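Local coordinates for inosine-uridine preferring nucleoside hydrolase family protein (Bacillus anthracis, PDB 2C40), which belongs to the inosine-uridine preferring nucleoside hydrolase family and binds a calcium ion and alpha-D-ribofuranose in one pocket, at residues V4-D9 against T121-G126; G126-L131 against L148-G153; D38-P43 against W77-F82. All blocks are in the same frame, centred on the assembly; numbering follows the deposited sequence.

Contact 1 of 3, residues V4-D9 against T121-G126; sequences VYFNHD and TLLFTG. With CA (calcium ion), chain C.
Tyr-5 and Leu-123 lie on neighbouring parallel strands, 2-8 and 120-124, in the interior of the mixed sheet of this nucleoside hydrolase fold. Four backbone hydrogen bonds join them in the alternating parallel pattern: Tyr-5 N to Thr-121 O, Leu-123 N to Tyr-5 O, Asn-7 N to Leu-123 O and Thr-125 N to Asn-7 O, all 2.9 to 3.0 Å long. Apolar contacts line one face, where the Phe-6 ring and Leu-123 run side by side, CD2 to CD1 3.5 Å; aromatic and branched side chains suit this face, which helices 12-21 and 246-255 cover. On the other face Asn-7 sets its CB over the centre of the Phe-124 ring, 3.3 Å from the centroid and 12° off the normal, a CH-pi contact. Beyond the strands, Gly-126 can pass beside Asp-9, CA to CG 3.5 Å, because it has no side chain, and a water accepts from Gly-126 N. The last interaction is with calcium, which Asp-14 and Asp-247 also bind. Asp-9 OD1 accepts a hydrogen bond from Asp-38 N, while its OD2 lies 2.3 Å from the ion; just past the end of the neighbouring strand a main-chain oxygen is the ligand, Thr-125 O at 2.5 Å.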
loop_
_atom_site.group_PDB
_atom_site.type_symbol
_atom_site.label_atom_id
_atom_site.label_comp_id
_atom_site.label_asym_id
_atom_site.label_seq_id
_atom_site.Cartn_x
_atom_site.Cartn_y
_atom_site.Cartn_z
ATOM N N VAL A 4 -23.145 -3.389 -20.328
ATOM C CA VAL A 4 -22.932 -2.755 -19.044
ATOM C C VAL A 4 -22.056 -1.533 -19.249
ATOM O O VAL A 4 -21.039 -1.604 -19.937
ATOM C CB VAL A 4 -22.206 -3.710 -18.027
ATOM C CG1 VAL A 4 -21.957 -3.023 -16.718
ATOM C CG2 VAL A 4 -23.030 -4.965 -17.780
ATOM N N TYR A 5 -22.480 -0.421 -18.674
ATOM C CA TYR A 5 -21.661 0.766 -18.553
ATOM C C TYR A 5 -21.273 0.901 -17.094
ATOM O O TYR A 5 -22.139 0.925 -16.241
ATOM C CB TYR A 5 -22.422 2.009 -19.019
ATOM C CG TYR A 5 -21.576 3.227 -19.017
ATOM C CD1 TYR A 5 -21.225 3.861 -17.815
ATOM C CD2 TYR A 5 -21.115 3.779 -20.216
ATOM C CE1 TYR A 5 -20.403 5.019 -17.814
ATOM C CE2 TYR A 5 -20.315 4.910 -20.219
ATOM C CZ TYR A 5 -19.968 5.524 -19.007
ATOM O OH TYR A 5 -19.167 6.648 -19.020
ATOM N N PHE A 6 -19.966 1.026 -16.835
ATOM C CA PHE A 6 -19.375 0.984 -15.494
ATOM C C PHE A 6 -18.772 2.337 -15.097
ATOM O O PHE A 6 -17.791 2.782 -15.713
ATOM C CB PHE A 6 -18.278 -0.097 -15.492
ATOM C CG PHE A 6 -17.584 -0.305 -14.188
ATOM C CD1 PHE A 6 -16.269 -0.709 -14.175
ATOM C CD2 PHE A 6 -18.237 -0.153 -12.987
ATOM C CE1 PHE A 6 -15.600 -0.916 -12.992
ATOM C CE2 PHE A 6 -17.574 -0.359 -11.786
ATOM C CZ PHE A 6 -16.259 -0.741 -11.772
ATOM N N ASN A 7 -19.346 2.962 -14.063
ATOM C CA ASN A 7 -18.801 4.194 -13.455
ATOM C C ASN A 7 -18.235 3.837 -12.072
ATOM O O ASN A 7 -18.934 3.276 -11.241
ATOM C CB ASN A 7 -19.913 5.280 -13.375
ATOM C CG ASN A 7 -19.396 6.647 -12.924
ATOM O OD1 ASN A 7 -18.985 7.484 -13.750
ATOM N ND2 ASN A 7 -19.421 6.887 -11.613
ATOM N N HIS A 8 -16.953 4.120 -11.825
ATOM C CA HIS A 8 -16.318 3.733 -10.546
ATOM C C HIS A 8 -15.498 4.860 -9.991
ATOM O O HIS A 8 -15.157 5.777 -10.716
ATOM C CB HIS A 8 -15.462 2.451 -10.690
ATOM C CG HIS A 8 -14.162 2.608 -11.455
ATOM N ND1 HIS A 8 -12.988 3.035 -10.867
ATOM C CD2 HIS A 8 -13.844 2.282 -12.738
ATOM C CE1 HIS A 8 -12.022 3.011 -11.770
ATOM N NE2 HIS A 8 -12.518 2.558 -12.915
ATOM N N ASP A 9 -15.170 4.793 -8.699
ATOM C CA ASP A 9 -14.306 5.840 -8.124
ATOM C C ASP A 9 -12.946 5.369 -7.625
ATOM O O ASP A 9 -12.430 5.902 -6.689
ATOM C CB ASP A 9 -15.032 6.661 -7.066
ATOM C CG ASP A 9 -15.369 5.884 -5.832
ATOM O OD1 ASP A 9 -15.663 6.553 -4.822
ATOM O OD2 ASP A 9 -15.354 4.632 -5.871
ATOM N N THR A 121 -27.257 -1.977 -18.810
ATOM C CA THR A 121 -27.215 -1.957 -17.358
ATOM C C THR A 121 -26.121 -1.005 -16.856
ATOM O O THR A 121 -24.964 -1.123 -17.248
ATOM C CB THR A 121 -26.959 -3.355 -16.779
ATOM O OG1 THR A 121 -28.006 -4.216 -17.179
ATOM C CG2 THR A 121 -26.934 -3.348 -15.219
ATOM N N LEU A 122 -26.493 -0.085 -15.959
ATOM C CA LEU A 122 -25.557 0.842 -15.321
ATOM C C LEU A 122 -25.081 0.280 -14.005
ATOM O O LEU A 122 -25.882 -0.169 -13.179
ATOM C CB LEU A 122 -26.230 2.175 -15.030
ATOM C CG LEU A 122 -26.821 2.939 -16.185
ATOM C CD1 LEU A 122 -27.415 4.223 -15.596
ATOM C CD2 LEU A 122 -25.762 3.246 -17.221
ATOM N N LEU A 123 -23.771 0.246 -13.847
ATOM C CA LEU A 123 -23.130 -0.258 -12.682
ATOM C C LEU A 123 -22.288 0.903 -12.127
ATOM O O LEU A 123 -21.336 1.340 -12.777
ATOM C CB LEU A 123 -22.206 -1.394 -13.103
ATOM C CG LEU A 123 -21.722 -2.419 -12.085
ATOM C CD1 LEU A 123 -20.350 -2.882 -12.460
ATOM C CD2 LEU A 123 -21.788 -1.995 -10.661
ATOM N N PHE A 124 -22.674 1.412 -10.952
ATOM C CA PHE A 124 -21.970 2.493 -10.297
ATOM C C PHE A 124 -21.477 1.988 -8.930
ATOM O O PHE A 124 -22.280 1.585 -8.041
ATOM C CB PHE A 124 -22.862 3.713 -10.130
ATOM C CG PHE A 124 -22.998 4.561 -11.372
ATOM C CD1 PHE A 124 -23.437 4.022 -12.565
ATOM C CD2 PHE A 124 -22.652 5.898 -11.369
ATOM C CE1 PHE A 124 -23.558 4.798 -13.740
ATOM C CE2 PHE A 124 -22.789 6.679 -12.532
ATOM C CZ PHE A 124 -23.226 6.092 -13.715
ATOM N N THR A 125 -20.144 2.060 -8.760
ATOM C CA THR A 125 -19.512 1.671 -7.554
ATOM C C THR A 125 -18.848 2.831 -6.779
ATOM O O THR A 125 -18.306 2.594 -5.711
ATOM C CB THR A 125 -18.534 0.484 -7.754
ATOM O OG1 THR A 125 -17.450 0.814 -8.643
ATOM C CG2 THR A 125 -19.278 -0.713 -8.262
ATOM N N GLY A 126 -18.978 4.056 -7.277
ATOM C CA GLY A 126 -18.745 5.274 -6.537
ATOM C C GLY A 126 -20.065 6.058 -6.391
ATOM O O GLY A 126 -21.149 5.508 -6.591
HETATM CA CA CA C . -15.971 2.657 -4.772
HETATM O O HOH W 1 -20.010 5.639 -9.454
HETATM O O HOH W 2 -16.594 4.601 -3.380
#

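Contact 2 of 3, residues G126-L131 against L148-G153; sequences GPLTDL and LVWMGG
In the beta-alpha-beta unit formed by strand 120-124, helix 129-137 and strand 145-151, Leu-128 and Trp-150 make the main meeting between the turn that enters the helix and the end of the second strand. Leu-128 and the indole come toward each other from opposite directions, and the leucine lays its branched end on one ring face. Its CD1 stands over the centre of the six-membered ring, 3.6 Å from the centroid and only 4° off the normal, a CH-pi contact, while CG lies 3.5 Å from Trp-150 CE2. The other face of the same indole receives Gly-152 CA, two residues further along, nearer the rim; a residue without a side chain suits this position, since the ring occupies the space that a CB would need. Trp-150 holds CG anti to its backbone nitrogen (chi1 -177°), which carries the ring off the strand toward the turn. There its edge is used for polarity: NE1 donates to Gly-126 O at 2.9 Å, with the oxygen in the indole plane and the N-H...O angle 150°. Tryptophan thus offers a broad apolar face to leucine and one N-H to a buried carbonyl. As the crossover proceeds, Leu-128 takes the N-cap position of helix 129-137, and one turn on Leu-131 faces the sheet. Leu-131 and Leu-148 meet tip to tip, CD2 to CD1 3.9 Å, and the same Leu-148 CD1 lies 3.9 Å from Leu-128 CD2. Val-184 of helix 178-186 touches all three leucines, while Met-151, the next residue of the strand after Trp-150, extends away from the turn to the bound alpha-D-ribofuranose.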
loop_
_atom_site.group_PDB
_atom_site.type_symbol
_atom_site.label_atom_id
_atom_site.label_comp_id
_atom_site.label_asym_id
_atom_site.label_seq_id
_atom_site.Cartn_x
_atom_site.Cartn_y
_atom_site.Cartn_z
ATOM N N GLY A 126 -18.978 4.056 -7.277
ATOM C CA GLY A 126 -18.745 5.274 -6.537
ATOM C C GLY A 126 -20.065 6.058 -6.391
ATOM O O GLY A 126 -21.149 5.508 -6.591
ATOM N N PRO A 127 -19.983 7.358 -6.035
ATOM C CA PRO A 127 -21.117 8.286 -5.997
ATOM C C PRO A 127 -21.909 8.357 -7.308
ATOM O O PRO A 127 -21.391 7.937 -8.343
ATOM C CB PRO A 127 -20.408 9.615 -5.768
ATOM C CG PRO A 127 -19.199 9.263 -4.990
ATOM C CD PRO A 127 -18.738 8.028 -5.655
ATOM N N LEU A 128 -23.104 8.952 -7.278
ATOM C CA LEU A 128 -23.994 8.950 -8.431
ATOM C C LEU A 128 -23.933 10.194 -9.297
ATOM O O LEU A 128 -24.704 10.310 -10.215
ATOM C CB LEU A 128 -25.433 8.735 -7.971
ATOM C CG LEU A 128 -25.790 7.296 -7.594
ATOM C CD1 LEU A 128 -27.146 7.338 -6.900
ATOM C CD2 LEU A 128 -25.815 6.400 -8.829
ATOM N N THR A 129 -23.002 11.103 -9.058
ATOM C CA THR A 129 -23.116 12.435 -9.671
ATOM C C THR A 129 -22.930 12.488 -11.195
ATOM O O THR A 129 -23.619 13.283 -11.848
ATOM C CB THR A 129 -22.419 13.589 -8.875
ATOM O OG1 THR A 129 -21.673 14.497 -9.726
ATOM C CG2 THR A 129 -21.673 13.131 -7.715
ATOM N N ASP A 130 -22.120 11.590 -11.780
ATOM C CA ASP A 130 -22.058 11.540 -13.272
ATOM C C ASP A 130 -23.419 11.138 -13.885
ATOM O O ASP A 130 -23.793 11.602 -14.987
ATOM C CB ASP A 130 -20.971 10.577 -13.799
ATOM C CG ASP A 130 -19.535 11.091 -13.602
ATOM O OD1 ASP A 130 -19.285 12.314 -13.616
ATOM O OD2 ASP A 130 -18.631 10.225 -13.457
ATOM N N LEU A 131 -24.150 10.256 -13.201
ATOM C CA LEU A 131 -25.492 9.888 -13.642
ATOM C C LEU A 131 -26.566 10.968 -13.394
ATOM O O LEU A 131 -27.438 11.194 -14.228
ATOM C CB LEU A 131 -25.914 8.543 -13.028
ATOM C CG LEU A 131 -27.329 8.011 -13.320
ATOM C CD1 LEU A 131 -27.575 7.743 -14.795
ATOM C CD2 LEU A 131 -27.611 6.758 -12.511
ATOM N N LEU A 148 -30.208 0.290 -12.932
ATOM C CA LEU A 148 -29.018 0.768 -12.213
ATOM C C LEU A 148 -28.733 -0.249 -11.106
ATOM O O LEU A 148 -29.596 -0.539 -10.324
ATOM C CB LEU A 148 -29.328 2.148 -11.580
ATOM C CG LEU A 148 -28.263 3.172 -11.173
ATOM C CD1 LEU A 148 -28.722 4.073 -9.983
ATOM C CD2 LEU A 148 -26.924 2.651 -10.950
ATOM N N VAL A 149 -27.506 -0.739 -11.051
ATOM C CA VAL A 149 -26.989 -1.431 -9.888
ATOM C C VAL A 149 -25.959 -0.532 -9.245
ATOM O O VAL A 149 -25.004 -0.136 -9.858
ATOM C CB VAL A 149 -26.398 -2.818 -10.233
ATOM C CG1 VAL A 149 -26.069 -3.612 -8.950
ATOM C CG2 VAL A 149 -27.416 -3.600 -11.092
ATOM N N TRP A 150 -26.196 -0.202 -7.985
ATOM C CA TRP A 150 -25.401 0.762 -7.261
ATOM C C TRP A 150 -25.016 0.249 -5.877
ATOM O O TRP A 150 -25.840 -0.276 -5.115
ATOM C CB TRP A 150 -26.173 2.090 -7.157
ATOM C CG TRP A 150 -25.438 3.226 -6.478
ATOM C CD1 TRP A 150 -24.149 3.672 -6.728
ATOM C CD2 TRP A 150 -25.947 4.039 -5.432
ATOM N NE1 TRP A 150 -23.843 4.702 -5.894
ATOM C CE2 TRP A 150 -24.925 4.961 -5.087
ATOM C CE3 TRP A 150 -27.171 4.080 -4.746
ATOM C CZ2 TRP A 150 -25.085 5.924 -4.088
ATOM C CZ3 TRP A 150 -27.336 5.031 -3.739
ATOM C CH2 TRP A 150 -26.280 5.932 -3.408
ATOM N N MET A 151 -23.733 0.445 -5.574
ATOM C CA MET A 151 -23.217 0.360 -4.239
ATOM C C MET A 151 -23.467 1.684 -3.533
ATOM O O MET A 151 -22.823 2.708 -3.786
ATOM C CB MET A 151 -21.714 0.035 -4.255
ATOM C CG MET A 151 -21.187 -0.497 -2.864
ATOM S SD MET A 151 -21.029 0.724 -1.518
ATOM C CE MET A 151 -21.940 -0.068 -0.232
ATOM N N GLY A 152 -24.402 1.673 -2.619
ATOM C CA GLY A 152 -24.702 2.869 -1.837
ATOM C C GLY A 152 -25.737 2.575 -0.771
ATOM O O GLY A 152 -26.453 1.551 -0.807
ATOM N N GLY A 153 -25.763 3.459 0.220
ATOM C CA GLY A 153 -26.820 3.503 1.222
ATOM C C GLY A 153 -26.624 2.515 2.341
ATOM O O GLY A 153 -25.742 1.664 2.274
#

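Contact 3 of 3, residues D38-P43 against W77-F82; sequences DCYLEP and WRMHAF. With RIB (alpha-D-ribofuranose), chain D.
Arg-78 sets CG anti to its carbonyl carbon (chi1 -58°) and then bends at chi3 (62°), which brings the edge of its guanidinium to Cys-39 O and one face flat against the Tyr-40 ring. The two planes are 6° apart, and CZ stands 4.1 Å from the centroid of the Tyr-40 ring, nearly on its normal, a stacked cation-pi pair. The edge of the guanidinium serves the backbone: NH2 donates to Cys-39 O at 2.9 Å, with the oxygen in the guanidinium plane but the donor well above the carbonyl plane, and NE adds a weak bond to the same oxygen. Arginine suits the place because its flat group can stack and donate at once, which fixes its rotation. Tyr-40 N returns a weak hydrogen bond to Arg-78 O, and Met-79 SD makes an oblique Met-aromatic contact with the tyrosine ring.

Further along, Pro-43 presents CG over the centre of the Phe-82 ring, 3.5 Å from the centroid, a CH-pi contact to which a rigid, compact ring is suited. Small Ala-81 lets the helices come close, its CB 3.8 Å from Pro-43 CB. A water accepts from Ala-81 N and lies 2.9 Å from Asp-38 O, to which it may donate, bridging the two backbones. At the pocket end, Asp-38 OD1 lies 3.0 Å from C1 of alpha-D-ribofuranose, whereas OD2, buried without a hydrogen-bond partner in the model, is 3.1 Å from Trp-77 CB. The contact joins the start of helix 41-55, where Tyr-40 is the N-cap residue, to helices 75-78 and 80-85; Cys-39 and Leu-41 rest on Val-34 of strand 27-34, and Phe-82 packs on Pro-232 of the second subunit.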
loop_
_atom_site.group_PDB
_atom_site.type_symbol
_atom_site.label_atom_id
_atom_site.label_comp_id
_atom_site.label_asym_id
_atom_site.label_seq_id
_atom_site.Cartn_x
_atom_site.Cartn_y
_atom_site.Cartn_z
ATOM N N ASP A 38 -13.442 8.494 -4.246
ATOM C CA ASP A 38 -12.493 7.779 -3.377
ATOM C C ASP A 38 -11.155 7.514 -4.076
ATOM O O ASP A 38 -10.552 6.457 -3.926
ATOM C CB ASP A 38 -13.117 6.491 -2.916
ATOM C CG ASP A 38 -12.430 5.898 -1.739
ATOM O OD1 ASP A 38 -12.672 4.704 -1.544
ATOM O OD2 ASP A 38 -11.648 6.582 -1.054
ATOM N N CYS A 39 -10.735 8.469 -4.882
ATOM C CA CYS A 39 -9.512 8.359 -5.649
ATOM C C CYS A 39 -9.108 9.737 -6.148
ATOM O O CYS A 39 -9.912 10.645 -6.190
ATOM C CB CYS A 39 -9.656 7.407 -6.850
ATOM S SG CYS A 39 -10.564 8.020 -8.319
ATOM N N TYR A 40 -7.829 9.856 -6.474
ATOM C CA TYR A 40 -7.327 10.904 -7.321
ATOM C C TYR A 40 -7.490 10.457 -8.774
ATOM O O TYR A 40 -7.288 9.313 -9.104
ATOM C CB TYR A 40 -5.870 11.205 -6.968
ATOM C CG TYR A 40 -5.727 11.955 -5.653
ATOM C CD1 TYR A 40 -5.706 11.283 -4.419
ATOM C CD2 TYR A 40 -5.668 13.334 -5.639
ATOM C CE1 TYR A 40 -5.604 11.990 -3.217
ATOM C CE2 TYR A 40 -5.536 14.041 -4.445
ATOM C CZ TYR A 40 -5.497 13.361 -3.245
ATOM O OH TYR A 40 -5.371 14.100 -2.100
ATOM N N LEU A 41 -7.882 11.377 -9.642
ATOM C CA LEU A 41 -8.282 11.022 -11.007
ATOM C C LEU A 41 -7.177 10.384 -11.851
ATOM O O LEU A 41 -7.411 9.427 -12.588
ATOM C CB LEU A 41 -8.813 12.261 -11.727
ATOM C CG LEU A 41 -9.460 12.054 -13.106
ATOM C CD1 LEU A 41 -10.720 11.153 -13.069
ATOM C CD2 LEU A 41 -9.750 13.461 -13.647
ATOM N N GLU A 42 -5.986 10.947 -11.790
ATOM C CA GLU A 42 -4.896 10.467 -12.648
ATOM C C GLU A 42 -4.478 9.010 -12.441
ATOM O O GLU A 42 -4.519 8.241 -13.385
ATOM C CB GLU A 42 -3.706 11.411 -12.597
ATOM C CG GLU A 42 -4.053 12.765 -13.254
ATOM C CD GLU A 42 -4.520 12.614 -14.741
ATOM O OE1 GLU A 42 -3.690 12.169 -15.572
ATOM O OE2 GLU A 42 -5.720 12.906 -15.068
ATOM N N PRO A 43 -4.105 8.601 -11.200
ATOM C CA PRO A 43 -3.795 7.167 -11.011
ATOM C C PRO A 43 -4.939 6.204 -11.283
ATOM O O PRO A 43 -4.687 5.071 -11.666
ATOM C CB PRO A 43 -3.356 7.095 -9.529
ATOM C CG PRO A 43 -4.046 8.219 -8.909
ATOM C CD PRO A 43 -3.902 9.330 -9.945
ATOM N N TRP A 77 -7.698 7.254 2.092
ATOM C CA TRP A 77 -8.420 6.286 1.242
ATOM C C TRP A 77 -8.185 6.568 -0.248
ATOM O O TRP A 77 -7.960 5.673 -1.065
ATOM C CB TRP A 77 -9.916 6.408 1.512
ATOM C CG TRP A 77 -10.349 6.028 2.891
ATOM C CD1 TRP A 77 -9.547 5.831 4.008
ATOM C CD2 TRP A 77 -11.708 5.838 3.328
ATOM N NE1 TRP A 77 -10.345 5.515 5.088
ATOM C CE2 TRP A 77 -11.665 5.505 4.695
ATOM C CE3 TRP A 77 -12.951 5.909 2.687
ATOM C CZ2 TRP A 77 -12.823 5.257 5.433
ATOM C CZ3 TRP A 77 -14.094 5.655 3.415
ATOM C CH2 TRP A 77 -14.028 5.334 4.771
ATOM N N ARG A 78 -8.194 7.844 -0.578
ATOM C CA ARG A 78 -8.026 8.290 -1.964
ATOM C C ARG A 78 -6.678 7.951 -2.648
ATOM O O ARG A 78 -6.594 7.928 -3.884
ATOM C CB ARG A 78 -8.272 9.804 -2.031
ATOM C CG ARG A 78 -9.659 10.198 -1.530
ATOM C CD ARG A 78 -9.856 11.672 -1.746
ATOM N NE ARG A 78 -9.788 11.954 -3.168
ATOM C CZ ARG A 78 -9.624 13.167 -3.708
ATOM N NH1 ARG A 78 -9.509 14.235 -2.944
ATOM N NH2 ARG A 78 -9.569 13.309 -5.018
ATOM N N MET A 79 -5.650 7.693 -1.861
ATOM C CA MET A 79 -4.314 7.408 -2.377
ATOM C C MET A 79 -4.183 6.035 -3.043
ATOM O O MET A 79 -3.241 5.800 -3.787
ATOM C CB MET A 79 -3.286 7.471 -1.225
ATOM C CG MET A 79 -3.016 8.849 -0.640
ATOM S SD MET A 79 -2.420 10.101 -1.800
ATOM C CE MET A 79 -0.654 9.787 -1.916
ATOM N N HIS A 80 -5.105 5.123 -2.759
ATOM C CA HIS A 80 -4.924 3.693 -3.040
ATOM C C HIS A 80 -4.668 3.358 -4.514
ATOM O O HIS A 80 -3.887 2.410 -4.829
ATOM C CB HIS A 80 -6.116 2.905 -2.504
ATOM C CG HIS A 80 -6.143 2.802 -1.012
ATOM N ND1 HIS A 80 -7.183 2.226 -0.323
ATOM C CD2 HIS A 80 -5.269 3.246 -0.074
ATOM C CE1 HIS A 80 -6.927 2.263 0.974
ATOM N NE2 HIS A 80 -5.766 2.874 1.153
ATOM N N ALA A 81 -5.272 4.162 -5.400
ATOM C CA ALA A 81 -5.056 4.063 -6.849
ATOM C C ALA A 81 -3.621 4.263 -7.256
ATOM O O ALA A 81 -3.192 3.612 -8.197
ATOM C CB ALA A 81 -5.961 5.072 -7.597
ATOM N N PHE A 82 -2.885 5.164 -6.572
ATOM C CA PHE A 82 -1.458 5.375 -6.831
ATOM C C PHE A 82 -0.701 4.080 -6.732
ATOM O O PHE A 82 0.135 3.770 -7.562
ATOM C CB PHE A 82 -0.842 6.420 -5.900
ATOM C CG PHE A 82 -1.265 7.841 -6.216
ATOM C CD1 PHE A 82 -2.226 8.496 -5.447
ATOM C CD2 PHE A 82 -0.730 8.507 -7.324
ATOM C CE1 PHE A 82 -2.623 9.796 -5.741
ATOM C CE2 PHE A 82 -1.109 9.823 -7.630
ATOM C CZ PHE A 82 -2.060 10.466 -6.840
HETATM O O5 RIB D . -19.034 3.379 1.294
HETATM C C5 RIB D . -18.343 2.275 0.643
HETATM C C4 RIB D . -17.568 2.841 -0.548
HETATM O O4 RIB D . -16.537 3.692 -0.004
HETATM C C3 RIB D . -16.906 1.858 -1.535
HETATM O O3 RIB D . -17.631 1.918 -2.806
HETATM C C2 RIB D . -15.358 2.235 -1.564
HETATM O O2 RIB D . -14.559 2.407 -2.825
HETATM C C1 RIB D . -15.278 3.522 -0.704
HETATM O O HOH W 3 -7.968 5.315 -4.618
#

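Contacts 1 and 2 are neighbours, their centres about 7 Å apart, and share Gly-126, where the chain leaves strand 120-124 for helix 129-137. The sheet continues directly between them: Leu-122 O and Val-149 N are 2.7 Å apart and Phe-124 N and Val-149 O 3.0 Å, both probable hydrogen bonds. Contact 3 is nested within the chain loop closed by contact 1; their centres are about 17 Å apart, yet Asp-9 OD1 reaches Asp-38 N at 3.0 Å. Contacts 2 and 3 do not touch, their nearest atoms about 6 Å apart. All three supply the alpha-D-ribofuranose pocket: Asp-9 and Thr-125, Met-151, and Asp-38 respectively.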